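Long-range contacts in TRAP-T family transporter, DctP (Periplasmic binding) subunit (PDB 4PF8), which binds beta-D-galacturonate as the periplasmic solute-binding subunit of a TRAP transporter, probably for uptake: residues A[42-46]-A[83-87]; A[77-83]-A[237-242]; A[92-98]-A[129-135]. One frame throughout, in Å; residues are numbered along the deposited sequence. Where two conformers were deposited one is given.

Contact 1: A[42-46]-A[83-87]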
loop_
_atom_site.group_PDB
_atom_site.type_symbol
_atom_site.label_atom_id
_atom_site.label_comp_id
_atom_site.label_asym_id
_atom_site.label_seq_id
_atom_site.Cartn_x
_atom_site.Cartn_y
_atom_site.Cartn_z
HETATM N N MSE A 42 -4.404 5.231 12.800
HETATM C CA MSE A 42 -5.704 5.825 12.526
HETATM C C MSE A 42 -6.483 6.095 13.793
HETATM O O MSE A 42 -7.150 7.132 13.918
HETATM C CB MSE A 42 -6.519 4.914 11.617
HETATM C CG MSE A 42 -5.953 4.838 10.198
HETATM SE SE MSE A 42 -7.095 3.816 9.033
HETATM C CE MSE A 42 -8.577 5.016 8.976
ATOM N N GLU A 43 -6.403 5.178 14.744
ATOM C CA GLU A 43 -7.106 5.395 16.001
ATOM C C GLU A 43 -6.497 6.577 16.749
ATOM O O GLU A 43 -7.218 7.335 17.374
ATOM C CB GLU A 43 -7.115 4.132 16.857
ATOM C CG GLU A 43 -7.913 2.994 16.214
ATOM C CD GLU A 43 -9.354 2.892 16.661
ATOM O OE1 GLU A 43 -9.892 3.868 17.246
ATOM O OE2 GLU A 43 -9.950 1.817 16.417
ATOM N N ALA A 44 -5.176 6.738 16.661
ATOM C CA ALA A 44 -4.493 7.836 17.346
ATOM C C ALA A 44 -4.902 9.155 16.719
ATOM O O ALA A 44 -5.080 10.148 17.429
ATOM C CB ALA A 44 -2.985 7.673 17.291
ATOM N N PHE A 45 -5.027 9.157 15.397
ATOM C CA PHE A 45 -5.503 10.318 14.654
ATOM C C PHE A 45 -6.889 10.738 15.146
ATOM O O PHE A 45 -7.104 11.889 15.528
ATOM C CB PHE A 45 -5.549 9.998 13.150
ATOM C CG PHE A 45 -6.315 11.000 12.339
ATOM C CD1 PHE A 45 -5.787 12.246 12.075
ATOM C CD2 PHE A 45 -7.569 10.689 11.829
ATOM C CE1 PHE A 45 -6.497 13.181 11.335
ATOM C CE2 PHE A 45 -8.275 11.618 11.079
ATOM C CZ PHE A 45 -7.739 12.872 10.842
HETATM N N MSE A 46 -7.821 9.792 15.150
HETATM C CA MSE A 46 -9.199 10.099 15.514
HETATM C C MSE A 46 -9.290 10.538 16.967
HETATM O O MSE A 46 -9.998 11.494 17.298
HETATM C CB MSE A 46 -10.079 8.869 15.281
HETATM C CG MSE A 46 -11.571 9.146 15.340
HETATM SE SE MSE A 46 -12.141 10.383 13.917
HETATM C CE MSE A 46 -12.497 11.944 15.018
ATOM N N ASP A 83 -15.386 9.428 5.381
ATOM C CA ASP A 83 -14.716 10.680 5.730
ATOM C C ASP A 83 -13.205 10.630 5.704
ATOM O O ASP A 83 -12.566 11.595 5.321
ATOM C CB ASP A 83 -15.175 11.145 7.108
ATOM C CG ASP A 83 -16.664 11.348 7.148
ATOM O OD1 ASP A 83 -17.129 12.305 6.486
ATOM O OD2 ASP A 83 -17.373 10.515 7.772
ATOM N N PHE A 84 -12.646 9.523 6.155
ATOM C CA PHE A 84 -11.192 9.359 6.145
ATOM C C PHE A 84 -10.805 7.912 5.959
ATOM O O PHE A 84 -11.626 7.009 6.056
ATOM C CB PHE A 84 -10.534 9.977 7.397
ATOM C CG PHE A 84 -10.829 9.279 8.707
ATOM C CD1 PHE A 84 -12.071 9.389 9.328
ATOM C CD2 PHE A 84 -9.829 8.574 9.360
ATOM C CE1 PHE A 84 -12.330 8.767 10.547
ATOM C CE2 PHE A 84 -10.081 7.958 10.590
ATOM C CZ PHE A 84 -11.342 8.067 11.178
ATOM N N GLY A 85 -9.526 7.695 5.661
ATOM C CA GLY A 85 -9.039 6.347 5.469
ATOM C C GLY A 85 -7.546 6.325 5.333
ATOM O O GLY A 85 -6.930 7.364 5.171
ATOM N N VAL A 86 -6.964 5.149 5.441
ATOM C CA VAL A 86 -5.601 4.947 4.975
ATOM C C VAL A 86 -5.684 3.997 3.798
ATOM O O VAL A 86 -6.192 2.877 3.931
ATOM C CB VAL A 86 -4.678 4.380 6.043
ATOM C CG1 VAL A 86 -3.338 3.983 5.440
ATOM C CG2 VAL A 86 -4.471 5.401 7.162
ATOM N N PHE A 87 -5.203 4.479 2.670
ATOM C CA PHE A 87 -5.247 3.741 1.417
ATOM C C PHE A 87 -3.844 3.515 0.871
ATOM O O PHE A 87 -3.034 4.445 0.811
ATOM C CB PHE A 87 -6.009 4.514 0.332
ATOM C CG PHE A 87 -7.421 4.851 0.669
ATOM C CD1 PHE A 87 -8.340 3.887 1.002
ATOM C CD2 PHE A 87 -7.869 6.154 0.542
ATOM C CE1 PHE A 87 -9.641 4.208 1.291
ATOM C CE2 PHE A 87 -9.204 6.480 0.809
ATOM C CZ PHE A 87 -10.073 5.496 1.207
#
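Phe84 and Val86 of strand 84-88 pack against Met42, Phe45 and Met46 of helix 37-52 in a buried, wholly apolar helix-on-sheet contact. The segment axes run 10.3 Å apart and nearly antiparallel, at 155°. Alternation along the strand supports this: the CB atoms of Phe84 and Val86 point toward the helix, with Gly85 between them. Phe84 CG sits between backbone N and carbonyl carbon (chi1 68°), which stands the ring up among three helix residues. Phe45 lays CE2 over one face, 3.8 Å from Phe84 CD2, with the two ring planes oblique. The selenium of Met46, a selenomethionine, makes an oblique Met-aromatic contact, 4.5 Å from the Phe84 centroid. Met42, also a selenomethionine, bends at its last torsion (chi3 68°), so that CE lies 3.7 Å from Phe84 CE2 while CG presses tightly on Val86 CG2 at 3.4 Å. Cutting Phe84 back to alanine is likely to leave a gap beside Phe45 CE2 and Met42 CE and to take from the Met46 selenium its aromatic partner. Helix 37-52 joins the neighbouring parallel strands 26-29 and 59-62, so the packing is that of a beta-alpha-beta crossover helix covering the sheet of an alpha/beta lobe.

Contact 2: A[77-83]-A[237-242]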
loop_
_atom_site.group_PDB
_atom_site.type_symbol
_atom_site.label_atom_id
_atom_site.label_comp_id
_atom_site.label_asym_id
_atom_site.label_seq_id
_atom_site.Cartn_x
_atom_site.Cartn_y
_atom_site.Cartn_z
ATOM N N LEU A 77 -14.737 7.623 -0.553
ATOM C CA LEU A 77 -14.084 8.773 0.054
ATOM C C LEU A 77 -14.156 9.983 -0.865
ATOM O O LEU A 77 -14.449 11.100 -0.425
ATOM C CB LEU A 77 -12.631 8.428 0.415
ATOM C CG LEU A 77 -11.984 9.554 1.232
ATOM C CD1 LEU A 77 -11.402 9.065 2.556
ATOM C CD2 LEU A 77 -10.944 10.268 0.394
ATOM N N ARG A 78 -13.942 9.773 -2.159
ATOM C CA ARG A 78 -14.031 10.850 -3.127
ATOM C C ARG A 78 -15.434 11.434 -3.160
ATOM O O ARG A 78 -15.608 12.633 -3.358
ATOM C CB ARG A 78 -13.644 10.366 -4.529
ATOM C CG ARG A 78 -12.212 9.956 -4.646
ATOM C CD ARG A 78 -11.916 9.417 -6.031
ATOM N NE ARG A 78 -12.097 10.460 -7.027
ATOM C CZ ARG A 78 -12.356 10.235 -8.307
ATOM N NH1 ARG A 78 -12.471 8.989 -8.754
ATOM N NH2 ARG A 78 -12.496 11.257 -9.134
ATOM N N LEU A 79 -16.435 10.583 -2.958
ATOM C CA LEU A 79 -17.826 11.017 -2.991
ATOM C C LEU A 79 -18.292 11.638 -1.681
ATOM O O LEU A 79 -19.388 12.196 -1.624
ATOM C CB LEU A 79 -18.721 9.829 -3.308
ATOM C CG LEU A 79 -18.608 9.215 -4.698
ATOM C CD1 LEU A 79 -19.436 7.938 -4.708
ATOM C CD2 LEU A 79 -19.071 10.175 -5.782
ATOM N N GLY A 80 -17.486 11.540 -0.625
ATOM C CA GLY A 80 -17.856 12.070 0.673
ATOM C C GLY A 80 -18.679 11.159 1.543
ATOM O O GLY A 80 -19.158 11.579 2.592
ATOM N N ILE A 81 -18.819 9.908 1.109
ATOM C CA ILE A 81 -19.541 8.858 1.812
ATOM C C ILE A 81 -18.706 8.301 2.953
ATOM O O ILE A 81 -19.244 7.833 3.957
ATOM C CB ILE A 81 -19.835 7.677 0.817
ATOM C CG1 ILE A 81 -20.840 8.124 -0.234
ATOM C CG2 ILE A 81 -20.371 6.461 1.550
ATOM C CD1 ILE A 81 -21.016 7.123 -1.341
HETATM N N MSE A 82 -17.387 8.314 2.758
HETATM C CA MSE A 82 -16.410 7.902 3.753
HETATM C C MSE A 82 -15.636 9.160 4.099
HETATM O O MSE A 82 -15.274 9.904 3.194
HETATM C CB MSE A 82 -15.433 6.881 3.164
HETATM C CG MSE A 82 -14.435 6.375 4.152
HETATM SE SE MSE A 82 -15.278 5.126 5.371
HETATM C CE MSE A 82 -15.595 3.753 4.056
ATOM N N ASP A 83 -15.386 9.428 5.381
ATOM C CA ASP A 83 -14.716 10.680 5.730
ATOM C C ASP A 83 -13.205 10.630 5.704
ATOM O O ASP A 83 -12.566 11.595 5.321
ATOM C CB ASP A 83 -15.175 11.145 7.108
ATOM C CG ASP A 83 -16.664 11.348 7.148
ATOM O OD1 ASP A 83 -17.129 12.305 6.486
ATOM O OD2 ASP A 83 -17.373 10.515 7.772
ATOM N N CYS A 237 -5.784 9.939 4.541
ATOM C CA CYS A 237 -6.428 11.037 3.863
ATOM C C CYS A 237 -7.858 11.217 4.253
ATOM O O CYS A 237 -8.481 10.364 4.858
ATOM C CB CYS A 237 -6.380 10.823 2.380
ATOM S SG CYS A 237 -7.124 9.295 1.895
HETATM N N MSE A 238 -8.363 12.365 3.855
HETATM C CA MSE A 238 -9.714 12.753 4.172
HETATM C C MSE A 238 -10.435 13.031 2.892
HETATM O O MSE A 238 -9.853 13.480 1.909
HETATM C CB MSE A 238 -9.670 14.022 5.014
HETATM C CG MSE A 238 -10.999 14.530 5.447
HETATM SE SE MSE A 238 -10.793 15.467 7.147
HETATM C CE MSE A 238 -10.120 14.002 8.012
ATOM N N SER A 239 -11.738 12.782 2.890
ATOM C CA SER A 239 -12.562 13.297 1.823
ATOM C C SER A 239 -12.458 14.809 1.759
ATOM O O SER A 239 -12.643 15.489 2.771
ATOM C CB SER A 239 -14.023 12.923 2.060
ATOM O OG SER A 239 -14.829 13.655 1.161
ATOM N N LYS A 240 -12.172 15.349 0.581
ATOM C CA LYS A 240 -12.118 16.799 0.453
ATOM C C LYS A 240 -13.468 17.444 0.801
ATOM O O LYS A 240 -13.514 18.542 1.365
ATOM C CB LYS A 240 -11.627 17.203 -0.946
ATOM C CG LYS A 240 -11.437 18.713 -1.132
ATOM C CD LYS A 240 -10.815 19.030 -2.492
ATOM C CE LYS A 240 -11.211 20.416 -3.006
ATOM N NZ LYS A 240 -10.981 21.498 -2.033
ATOM N N LYS A 241 -14.570 16.780 0.468
ATOM C CA LYS A 241 -15.877 17.299 0.845
ATOM C C LYS A 241 -15.964 17.465 2.358
ATOM O O LYS A 241 -16.408 18.505 2.858
ATOM C CB LYS A 241 -16.990 16.391 0.332
ATOM C CG LYS A 241 -17.095 16.428 -1.167
ATOM C CD LYS A 241 -17.958 15.333 -1.702
ATOM C CE LYS A 241 -18.214 15.541 -3.170
ATOM N NZ LYS A 241 -19.072 16.736 -3.379
ATOM N N THR A 242 -15.539 16.448 3.098
ATOM C CA THR A 242 -15.591 16.537 4.558
ATOM C C THR A 242 -14.633 17.611 5.060
ATOM O O THR A 242 -14.972 18.434 5.911
ATOM C CB THR A 242 -15.260 15.195 5.218
ATOM O OG1 THR A 242 -16.182 14.201 4.755
ATOM C CG2 THR A 242 -15.359 15.305 6.744
HETATM O O HOH W 1 -14.321 14.423 -1.662
HETATM O O HOH W 2 -18.508 14.502 3.407
#
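Asp83 and Thr242 meet with their side chains at about a right angle, and Thr242 OG1 donates to Asp83 OD1 over 2.7 Å. The carboxylate receives it on the anti lone pair of OD1, away from OD2, which is held separately by the backbone N of Arg27. A water donates to both Thr242 OG1 and Gly80 O, tying the hydroxyl to the turn as well. Beside this pair the backbone joins in: Ser239 N donates to Asp83 O at 2.8 Å, fairly straight at 161° but from above the carbonyl plane. Two helix ends meet here: helix 70-79 stops in a Schellman motif at Gly80, and Ser239 is the N-cap of helix 240-244. The phi of Gly80 is positive, 86°, and a CB there would run into the carbonyl O of Leu79. Ser239 sends its hydroxyl to Leu77 O, a weak bond of 3.0 Å, because chi1 of 168° sets OG beside the carbonyl carbon; the same OG accepts a weak capping bond from Thr242 N. Leu77 leans over the strand end, its CG 3.6 Å from Ser239 N and its CD2 4.2 Å from Cys237 SG. In the conformer given, the aliphatic part of Lys241 lies along the last turn of helix 70-79, CD 3.4 Å from Leu79 O. Ser239 CB covers Met82 O, a carbonyl oxygen buried here with no polar partner in the model.

Contact 3: A[92-98]-A[129-135]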
loop_
_atom_site.group_PDB
_atom_site.type_symbol
_atom_site.label_atom_id
_atom_site.label_comp_id
_atom_site.label_asym_id
_atom_site.label_seq_id
_atom_site.Cartn_x
_atom_site.Cartn_y
_atom_site.Cartn_z
HETATM N N MSE A 92 -4.996 3.139 -5.929
HETATM C CA MSE A 92 -5.346 4.532 -6.185
HETATM C C MSE A 92 -5.019 4.944 -7.624
HETATM O O MSE A 92 -5.515 5.952 -8.105
HETATM C CB MSE A 92 -4.598 5.419 -5.202
HETATM C CG MSE A 92 -4.902 6.875 -5.312
HETATM SE SE MSE A 92 -6.598 7.234 -4.529
HETATM C CE MSE A 92 -6.192 7.087 -2.635
ATOM N N GLY A 93 -4.199 4.168 -8.321
ATOM C CA GLY A 93 -3.872 4.481 -9.705
ATOM C C GLY A 93 -5.060 4.633 -10.661
ATOM O O GLY A 93 -4.981 5.348 -11.657
ATOM N N GLN A 94 -6.179 3.972 -10.385
ATOM C CA GLN A 94 -7.346 4.126 -11.259
ATOM C C GLN A 94 -8.053 5.486 -11.100
ATOM O O GLN A 94 -8.392 6.140 -12.085
ATOM C CB GLN A 94 -8.332 2.973 -11.046
ATOM C CG GLN A 94 -9.454 2.935 -12.067
ATOM C CD GLN A 94 -10.111 1.567 -12.172
ATOM O OE1 GLN A 94 -9.546 0.557 -11.745
ATOM N NE2 GLN A 94 -11.309 1.529 -12.754
ATOM N N ALA A 95 -8.263 5.911 -9.859
ATOM C CA ALA A 95 -8.935 7.165 -9.576
ATOM C C ALA A 95 -8.025 8.349 -9.819
ATOM O O ALA A 95 -8.484 9.418 -10.219
ATOM C CB ALA A 95 -9.393 7.181 -8.127
ATOM N N VAL A 96 -6.739 8.162 -9.530
ATOM C CA VAL A 96 -5.765 9.244 -9.569
ATOM C C VAL A 96 -4.537 8.806 -10.369
ATOM O O VAL A 96 -3.575 8.274 -9.821
ATOM C CB VAL A 96 -5.346 9.659 -8.148
ATOM C CG1 VAL A 96 -4.512 10.938 -8.223
ATOM C CG2 VAL A 96 -6.591 9.829 -7.279
ATOM N N PRO A 97 -4.574 9.016 -11.684
ATOM C CA PRO A 97 -3.526 8.451 -12.544
ATOM C C PRO A 97 -2.085 8.806 -12.144
ATOM O O PRO A 97 -1.196 7.968 -12.317
ATOM C CB PRO A 97 -3.886 9.006 -13.923
ATOM C CG PRO A 97 -5.399 9.135 -13.864
ATOM C CD PRO A 97 -5.700 9.560 -12.465
ATOM N N ALA A 98 -1.853 9.999 -11.596
ATOM C CA ALA A 98 -0.494 10.381 -11.201
ATOM C C ALA A 98 0.124 9.395 -10.210
ATOM O O ALA A 98 1.345 9.173 -10.206
ATOM C CB ALA A 98 -0.481 11.786 -10.618
ATOM N N ALA A 129 -2.290 16.086 -6.980
ATOM C CA ALA A 129 -3.082 15.218 -7.852
ATOM C C ALA A 129 -4.262 14.601 -7.097
ATOM O O ALA A 129 -5.365 14.497 -7.633
ATOM C CB ALA A 129 -2.207 14.122 -8.447
ATOM N N LEU A 130 -4.024 14.173 -5.866
ATOM C CA LEU A 130 -5.096 13.621 -5.048
ATOM C C LEU A 130 -6.169 14.669 -4.769
ATOM O O LEU A 130 -7.357 14.374 -4.806
ATOM C CB LEU A 130 -4.544 13.068 -3.749
ATOM C CG LEU A 130 -3.729 11.779 -3.882
ATOM C CD1 LEU A 130 -2.801 11.599 -2.681
ATOM C CD2 LEU A 130 -4.656 10.586 -4.037
ATOM N N GLU A 131 -5.755 15.901 -4.496
ATOM C CA GLU A 131 -6.708 16.955 -4.176
ATOM C C GLU A 131 -7.621 17.231 -5.364
ATOM O O GLU A 131 -8.806 17.526 -5.197
ATOM C CB GLU A 131 -5.970 18.237 -3.769
ATOM C CG GLU A 131 -6.890 19.337 -3.268
ATOM C CD GLU A 131 -6.149 20.634 -2.934
ATOM O OE1 GLU A 131 -4.935 20.726 -3.217
ATOM O OE2 GLU A 131 -6.776 21.560 -2.390
ATOM N N GLU A 132 -7.070 17.140 -6.573
ATOM C CA GLU A 132 -7.840 17.323 -7.806
ATOM C C GLU A 132 -8.933 16.286 -7.984
ATOM O O GLU A 132 -9.907 16.496 -8.725
ATOM C CB GLU A 132 -6.911 17.286 -9.010
ATOM C CG GLU A 132 -6.069 18.528 -9.095
ATOM C CD GLU A 132 -5.109 18.501 -10.256
ATOM O OE1 GLU A 132 -4.953 17.416 -10.873
ATOM O OE2 GLU A 132 -4.506 19.563 -10.534
ATOM N N LYS A 133 -8.759 15.150 -7.323
ATOM C CA LYS A 133 -9.725 14.072 -7.402
ATOM C C LYS A 133 -10.563 13.947 -6.123
ATOM O O LYS A 133 -11.209 12.928 -5.893
ATOM C CB LYS A 133 -8.994 12.761 -7.683
ATOM C CG LYS A 133 -8.313 12.711 -9.047
ATOM C CD LYS A 133 -9.295 12.929 -10.164
ATOM C CE LYS A 133 -8.706 12.629 -11.540
ATOM N NZ LYS A 133 -7.566 13.499 -11.870
ATOM N N GLY A 134 -10.535 14.972 -5.276
ATOM C CA GLY A 134 -11.378 14.965 -4.084
ATOM C C GLY A 134 -10.807 14.349 -2.821
ATOM O O GLY A 134 -11.556 13.962 -1.917
ATOM N N ILE A 135 -9.486 14.250 -2.730
ATOM C CA ILE A 135 -8.846 13.541 -1.635
ATOM C C ILE A 135 -7.772 14.440 -1.027
ATOM O O ILE A 135 -6.919 14.961 -1.749
ATOM C CB ILE A 135 -8.172 12.255 -2.153
ATOM C CG1 ILE A 135 -9.221 11.329 -2.754
ATOM C CG2 ILE A 135 -7.419 11.555 -1.034
ATOM C CD1 ILE A 135 -8.605 10.147 -3.515
#
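Val96 CG1 rests over one face of the Ala129 carbonyl, 3.8 Å from Ala129 C, and touches the Ala129 methyl as well. The Ala95 carbonyl is met at its oxygen end instead: the aliphatic chain of Lys133 passes in front of it, with CG and CE each 3.5 Å from Ala95 O. On the helix side, Leu130 O accepts from Lys133 N and Ile135 N on opposite faces of its plane, a double grip that fixes the turn from which Lys133 and Ile135 reach across. Val96 is the wedge between the segments. The Val96 and Lys133 side chains slide past each other in opposite directions; chi1 of -171° sends CG1 to Ala129 and leaves CG2 on Lys133 CB and CG and, at 3.9 Å, on Leu130 CD2. Deeper in, Met92, a selenomethionine bent at its last two torsions, meets Ile135 tip to tip, SE to CD1 at 3.7 Å. At the other end the methyls of Ala98 and Ala129 touch, CB to CB at 3.6 Å. Arg78 NE, from helix 70-79, donates a hydrogen bond to Lys133 O. Gly134, with phi 89°, is the C-prime residue of a Schellman motif, which ends helix 121-132 and turns the chain into strand 135-141, an outermost strand of the five-stranded sheet.

Contacts 1 and 2 lie on neighbouring strands of the five-stranded sheet, and contact 3 reaches its edge strand 135-141 through Ile135. Contact 1 shares Asp83 with contact 2, their centres 12 Å apart, and Gly85 O lies 2.9 Å from Cys237 N in a probable hydrogen bond. Contact 3, also centred 12 Å from contact 2, meets it where Lys240 N approaches Gly134 O at 2.9 Å, again a probable bond. Contacts 1 and 3 still touch through Phe87 CD2 and Met92 CE at 3.7 Å. In contact 1 the side chain of Val86 is about 7 Å from the bound galacturonate. Pocket residues Ser88 and Glu234 belong to the strands of contacts 1 and 2.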